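Local structure of aminotransferase TlmJ (Streptoalloteichus hindustanus, 5UID) at residues L82-I94 with F328-G340. The protein is probably a pyridoxal 5'-phosphate-dependent aminotransferase of the DegT/DnrJ/EryC1 family. Sequence-based numbering, arbitrary orientation.
Sequences LPSISFVGAANAI and FRYAPLHLVSAYG. With SO4 (sulfate ion), chain E.
Two groups of one residue grip the hydroxyl of S84: the backbone N of H334 points almost straight at OG (3.2 Å, 168°), which is also hydrogen-bonded to ND1, near the plane of the imidazole. With CG of H334 between its backbone N and carbonyl carbon (chi1 82°), the ring stays beside the residue's own N-H, and both nitrogens meet one hydroxyl; E349 binds the far nitrogen. The carbonyl O of S84 takes the N-H of L333 at 3.0 Å, so one serine bonds the first two N-H groups of the 3-10 segment 333-335. Here the loop leaving strand 79-83, in the seven-stranded central sheet of the fold-type I pyridoxal-phosphate enzymes, receives a loop from the C-terminal part of the chain. That second loop carries Y330, whose hydroxyl bonds O3 of the pyridoxal-lysine at position 187. R329, whose CB lies over the Y330 ring, meets a sulfate edge-on; a leucine here would probably leave the F328 carbonyl without its NH2 donor and the sulfate without the guanidinium. L333 CD1 touches A91 CB, which also lies over one face of the Y339 ring. The Y339 hydroxyl donates to N92 OD1 (2.8 Å) from above the amide carbonyl plane, and N92 ND2 reaches G242 of the second subunit.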
loop_
_atom_site.group_PDB
_atom_site.type_symbol
_atom_site.label_atom_id
_atom_site.label_comp_id
_atom_site.label_asym_id
_atom_site.label_seq_id
_atom_site.Cartn_x
_atom_site.Cartn_y
_atom_site.Cartn_z
ATOM N N LEU A 82 2.309 -11.073 -21.915
ATOM C CA LEU A 82 1.092 -10.386 -21.515
ATOM C C LEU A 82 0.614 -9.576 -22.708
ATOM O O LEU A 82 1.436 -9.139 -23.522
ATOM C CB LEU A 82 1.313 -9.475 -20.295
ATOM C CG LEU A 82 2.128 -8.183 -20.412
ATOM C CD1 LEU A 82 1.994 -7.369 -19.126
ATOM C CD2 LEU A 82 3.602 -8.447 -20.722
ATOM N N PRO A 83 -0.696 -9.381 -22.859
ATOM C CA PRO A 83 -1.184 -8.578 -23.985
ATOM C C PRO A 83 -0.717 -7.137 -23.873
ATOM O O PRO A 83 -0.519 -6.608 -22.776
ATOM C CB PRO A 83 -2.708 -8.689 -23.869
ATOM C CG PRO A 83 -2.956 -9.038 -22.443
ATOM C CD PRO A 83 -1.800 -9.903 -22.037
ATOM N N SER A 84 -0.521 -6.506 -25.034
ATOM C CA SER A 84 -0.197 -5.085 -25.050
ATOM C C SER A 84 -1.258 -4.273 -24.322
ATOM O O SER A 84 -0.947 -3.242 -23.714
ATOM C CB SER A 84 -0.040 -4.598 -26.489
ATOM O OG SER A 84 0.324 -3.231 -26.528
ATOM N N ILE A 85 -2.506 -4.727 -24.363
ATOM C CA ILE A 85 -3.594 -4.072 -23.624
ATOM C C ILE A 85 -3.577 -4.679 -22.226
ATOM O O ILE A 85 -4.366 -5.558 -21.871
ATOM C CB ILE A 85 -4.947 -4.227 -24.325
ATOM C CG1 ILE A 85 -4.836 -3.795 -25.790
ATOM C CG2 ILE A 85 -6.020 -3.418 -23.604
ATOM C CD1 ILE A 85 -4.312 -2.385 -25.973
ATOM N N SER A 86 -2.635 -4.205 -21.412
ATOM C CA SER A 86 -2.530 -4.613 -20.020
ATOM C C SER A 86 -2.297 -3.382 -19.160
ATOM O O SER A 86 -1.881 -2.329 -19.648
ATOM C CB SER A 86 -1.400 -5.631 -19.799
ATOM O OG SER A 86 -1.675 -6.860 -20.448
ATOM N N PHE A 87 -2.577 -3.526 -17.869
ATOM C CA PHE A 87 -2.316 -2.450 -16.927
ATOM C C PHE A 87 -0.815 -2.241 -16.777
ATOM O O PHE A 87 -0.036 -3.200 -16.777
ATOM C CB PHE A 87 -2.949 -2.765 -15.571
ATOM C CG PHE A 87 -2.728 -1.700 -14.539
ATOM C CD1 PHE A 87 -3.328 -0.458 -14.668
ATOM C CD2 PHE A 87 -1.924 -1.941 -13.438
ATOM C CE1 PHE A 87 -3.125 0.526 -13.719
ATOM C CE2 PHE A 87 -1.718 -0.962 -12.485
ATOM C CZ PHE A 87 -2.321 0.273 -12.626
ATOM N N VAL A 88 -0.410 -0.973 -16.655
ATOM C CA VAL A 88 1.012 -0.636 -16.620
ATOM C C VAL A 88 1.712 -1.314 -15.448
ATOM O O VAL A 88 2.888 -1.687 -15.548
ATOM C CB VAL A 88 1.194 0.897 -16.583
ATOM C CG1 VAL A 88 0.510 1.496 -15.360
ATOM C CG2 VAL A 88 2.670 1.267 -16.613
ATOM N N GLY A 89 1.003 -1.507 -14.332
ATOM C CA GLY A 89 1.607 -2.148 -13.179
ATOM C C GLY A 89 1.970 -3.599 -13.417
ATOM O O GLY A 89 2.888 -4.124 -12.781
ATOM N N ALA A 90 1.258 -4.269 -14.326
ATOM C CA ALA A 90 1.595 -5.650 -14.654
ATOM C C ALA A 90 2.935 -5.732 -15.373
ATOM O O ALA A 90 3.752 -6.613 -15.080
ATOM C CB ALA A 90 0.490 -6.278 -15.505
ATOM N N ALA A 91 3.180 -4.824 -16.318
ATOM C CA ALA A 91 4.460 -4.819 -17.016
ATOM C C ALA A 91 5.581 -4.347 -16.099
ATOM O O ALA A 91 6.707 -4.854 -16.175
ATOM C CB ALA A 91 4.377 -3.942 -18.265
ATOM N N ASN A 92 5.294 -3.376 -15.229
ATOM C CA ASN A 92 6.297 -2.921 -14.272
ATOM C C ASN A 92 6.680 -4.036 -13.309
ATOM O O ASN A 92 7.849 -4.160 -12.925
ATOM C CB ASN A 92 5.780 -1.700 -13.506
ATOM C CG ASN A 92 5.884 -0.414 -14.311
ATOM O OD1 ASN A 92 6.287 -0.424 -15.475
ATOM N ND2 ASN A 92 5.517 0.704 -13.692
ATOM N N ALA A 93 5.709 -4.867 -12.917
ATOM C CA ALA A 93 6.009 -5.987 -12.032
ATOM C C ALA A 93 6.991 -6.959 -12.672
ATOM O O ALA A 93 7.762 -7.618 -11.966
ATOM C CB ALA A 93 4.720 -6.711 -11.643
ATOM N N ILE A 94 6.982 -7.055 -14.002
ATOM C CA ILE A 94 7.901 -7.946 -14.701
ATOM C C ILE A 94 9.281 -7.314 -14.820
ATOM O O ILE A 94 10.293 -7.915 -14.442
ATOM C CB ILE A 94 7.327 -8.313 -16.083
ATOM C CG1 ILE A 94 5.986 -9.039 -15.928
ATOM C CG2 ILE A 94 8.321 -9.160 -16.875
ATOM C CD1 ILE A 94 5.085 -8.916 -17.136
ATOM N N PHE A 328 -9.802 5.957 -22.732
ATOM C CA PHE A 328 -9.420 4.673 -23.303
ATOM C C PHE A 328 -8.558 3.904 -22.316
ATOM O O PHE A 328 -7.619 4.461 -21.737
ATOM C CB PHE A 328 -8.665 4.836 -24.627
ATOM C CG PHE A 328 -8.075 3.550 -25.137
ATOM C CD1 PHE A 328 -8.878 2.597 -25.741
ATOM C CD2 PHE A 328 -6.719 3.289 -24.997
ATOM C CE1 PHE A 328 -8.341 1.408 -26.205
ATOM C CE2 PHE A 328 -6.177 2.103 -25.457
ATOM C CZ PHE A 328 -6.988 1.161 -26.062
ATOM N N ARG A 329 -8.889 2.630 -22.127
ATOM C CA ARG A 329 -8.064 1.666 -21.415
ATOM C C ARG A 329 -7.948 0.425 -22.285
ATOM O O ARG A 329 -8.908 0.057 -22.967
ATOM C CB ARG A 329 -8.675 1.291 -20.056
ATOM C CG ARG A 329 -8.877 2.449 -19.095
ATOM C CD ARG A 329 -7.559 2.935 -18.523
ATOM N NE ARG A 329 -7.769 3.886 -17.436
ATOM C CZ ARG A 329 -7.916 5.193 -17.612
ATOM N NH1 ARG A 329 -8.106 5.988 -16.566
ATOM N NH2 ARG A 329 -7.874 5.706 -18.834
ATOM N N TYR A 330 -6.776 -0.208 -22.291
ATOM C CA TYR A 330 -5.574 0.283 -21.628
ATOM C C TYR A 330 -4.568 0.663 -22.699
ATOM O O TYR A 330 -4.441 -0.043 -23.701
ATOM C CB TYR A 330 -4.988 -0.781 -20.689
ATOM C CG TYR A 330 -5.929 -1.206 -19.586
ATOM C CD1 TYR A 330 -6.880 -2.195 -19.802
ATOM C CD2 TYR A 330 -5.871 -0.613 -18.331
ATOM C CE1 TYR A 330 -7.750 -2.582 -18.799
ATOM C CE2 TYR A 330 -6.737 -0.994 -17.320
ATOM C CZ TYR A 330 -7.674 -1.978 -17.559
ATOM O OH TYR A 330 -8.536 -2.357 -16.554
ATOM N N ALA A 331 -3.866 1.772 -22.493
ATOM C CA ALA A 331 -2.912 2.250 -23.483
ATOM C C ALA A 331 -1.958 1.124 -23.873
ATOM O O ALA A 331 -1.487 0.383 -23.000
ATOM C CB ALA A 331 -2.129 3.446 -22.938
ATOM N N PRO A 332 -1.676 0.945 -25.161
ATOM C CA PRO A 332 -0.851 -0.195 -25.589
ATOM C C PRO A 332 0.570 -0.073 -25.067
ATOM O O PRO A 332 1.311 0.842 -25.433
ATOM C CB PRO A 332 -0.909 -0.118 -27.117
ATOM C CG PRO A 332 -1.212 1.311 -27.416
ATOM C CD PRO A 332 -2.083 1.799 -26.290
ATOM N N LEU A 333 0.950 -1.012 -24.195
ATOM C CA LEU A 333 2.255 -0.950 -23.549
ATOM C C LEU A 333 3.396 -1.271 -24.502
ATOM O O LEU A 333 4.532 -0.857 -24.244
ATOM C CB LEU A 333 2.280 -1.901 -22.354
ATOM C CG LEU A 333 1.348 -1.524 -21.200
ATOM C CD1 LEU A 333 1.409 -2.572 -20.103
ATOM C CD2 LEU A 333 1.711 -0.146 -20.666
ATOM N N HIS A 334 3.128 -1.980 -25.601
ATOM C CA HIS A 334 4.193 -2.276 -26.548
ATOM C C HIS A 334 4.668 -1.038 -27.293
ATOM O O HIS A 334 5.659 -1.121 -28.025
ATOM C CB HIS A 334 3.742 -3.350 -27.542
ATOM C CG HIS A 334 2.923 -2.825 -28.679
ATOM N ND1 HIS A 334 1.591 -2.497 -28.548
ATOM C CD2 HIS A 334 3.242 -2.594 -29.975
ATOM C CE1 HIS A 334 1.127 -2.074 -29.711
ATOM N NE2 HIS A 334 2.109 -2.124 -30.593
ATOM N N LEU A 335 3.995 0.098 -27.121
ATOM C CA LEU A 335 4.442 1.367 -27.673
ATOM C C LEU A 335 5.124 2.250 -26.635
ATOM O O LEU A 335 5.523 3.372 -26.960
ATOM C CB LEU A 335 3.262 2.117 -28.297
ATOM C CG LEU A 335 2.532 1.370 -29.419
ATOM C CD1 LEU A 335 1.397 2.212 -29.988
ATOM C CD2 LEU A 335 3.500 0.961 -30.514
ATOM N N VAL A 336 5.261 1.777 -25.399
ATOM C CA VAL A 336 5.987 2.502 -24.362
ATOM C C VAL A 336 7.454 2.101 -24.446
ATOM O O VAL A 336 7.794 0.928 -24.261
ATOM C CB VAL A 336 5.410 2.212 -22.968
ATOM C CG1 VAL A 336 6.167 3.002 -21.912
ATOM C CG2 VAL A 336 3.929 2.548 -22.929
ATOM N N SER A 337 8.322 3.077 -24.718
ATOM C CA SER A 337 9.719 2.782 -25.021
ATOM C C SER A 337 10.487 2.207 -23.835
ATOM O O SER A 337 11.585 1.677 -24.028
ATOM C CB SER A 337 10.418 4.048 -25.522
ATOM O OG SER A 337 10.279 5.104 -24.587
ATOM N N ALA A 338 9.946 2.297 -22.618
ATOM C CA ALA A 338 10.695 1.840 -21.451
ATOM C C ALA A 338 10.876 0.326 -21.441
ATOM O O ALA A 338 11.857 -0.174 -20.879
ATOM C CB ALA A 338 9.999 2.299 -20.169
ATOM N N TYR A 339 9.957 -0.419 -22.059
ATOM C CA TYR A 339 9.985 -1.876 -22.012
ATOM C C TYR A 339 10.805 -2.490 -23.143
ATOM O O TYR A 339 10.556 -3.639 -23.527
ATOM C CB TYR A 339 8.560 -2.428 -22.027
ATOM C CG TYR A 339 7.671 -1.827 -20.962
ATOM C CD1 TYR A 339 7.923 -2.050 -19.614
ATOM C CD2 TYR A 339 6.581 -1.042 -21.306
ATOM C CE1 TYR A 339 7.112 -1.504 -18.636
ATOM C CE2 TYR A 339 5.763 -0.491 -20.335
ATOM C CZ TYR A 339 6.034 -0.725 -19.002
ATOM O OH TYR A 339 5.222 -0.176 -18.037
ATOM N N GLY A 340 11.774 -1.759 -23.683
ATOM C CA GLY A 340 12.648 -2.300 -24.703
ATOM C C GLY A 340 12.011 -2.313 -26.079
ATOM O O GLY A 340 10.875 -1.890 -26.290
HETATM S S SO4 E . -7.816 9.378 -17.885
HETATM O O1 SO4 E . -8.968 9.664 -18.734
HETATM O O2 SO4 E . -6.982 8.359 -18.518
HETATM O O3 SO4 E . -8.280 8.894 -16.587
HETATM O O4 SO4 E . -7.036 10.599 -17.703
HETATM O O HOH W 1 -1.710 0.390 -20.277
#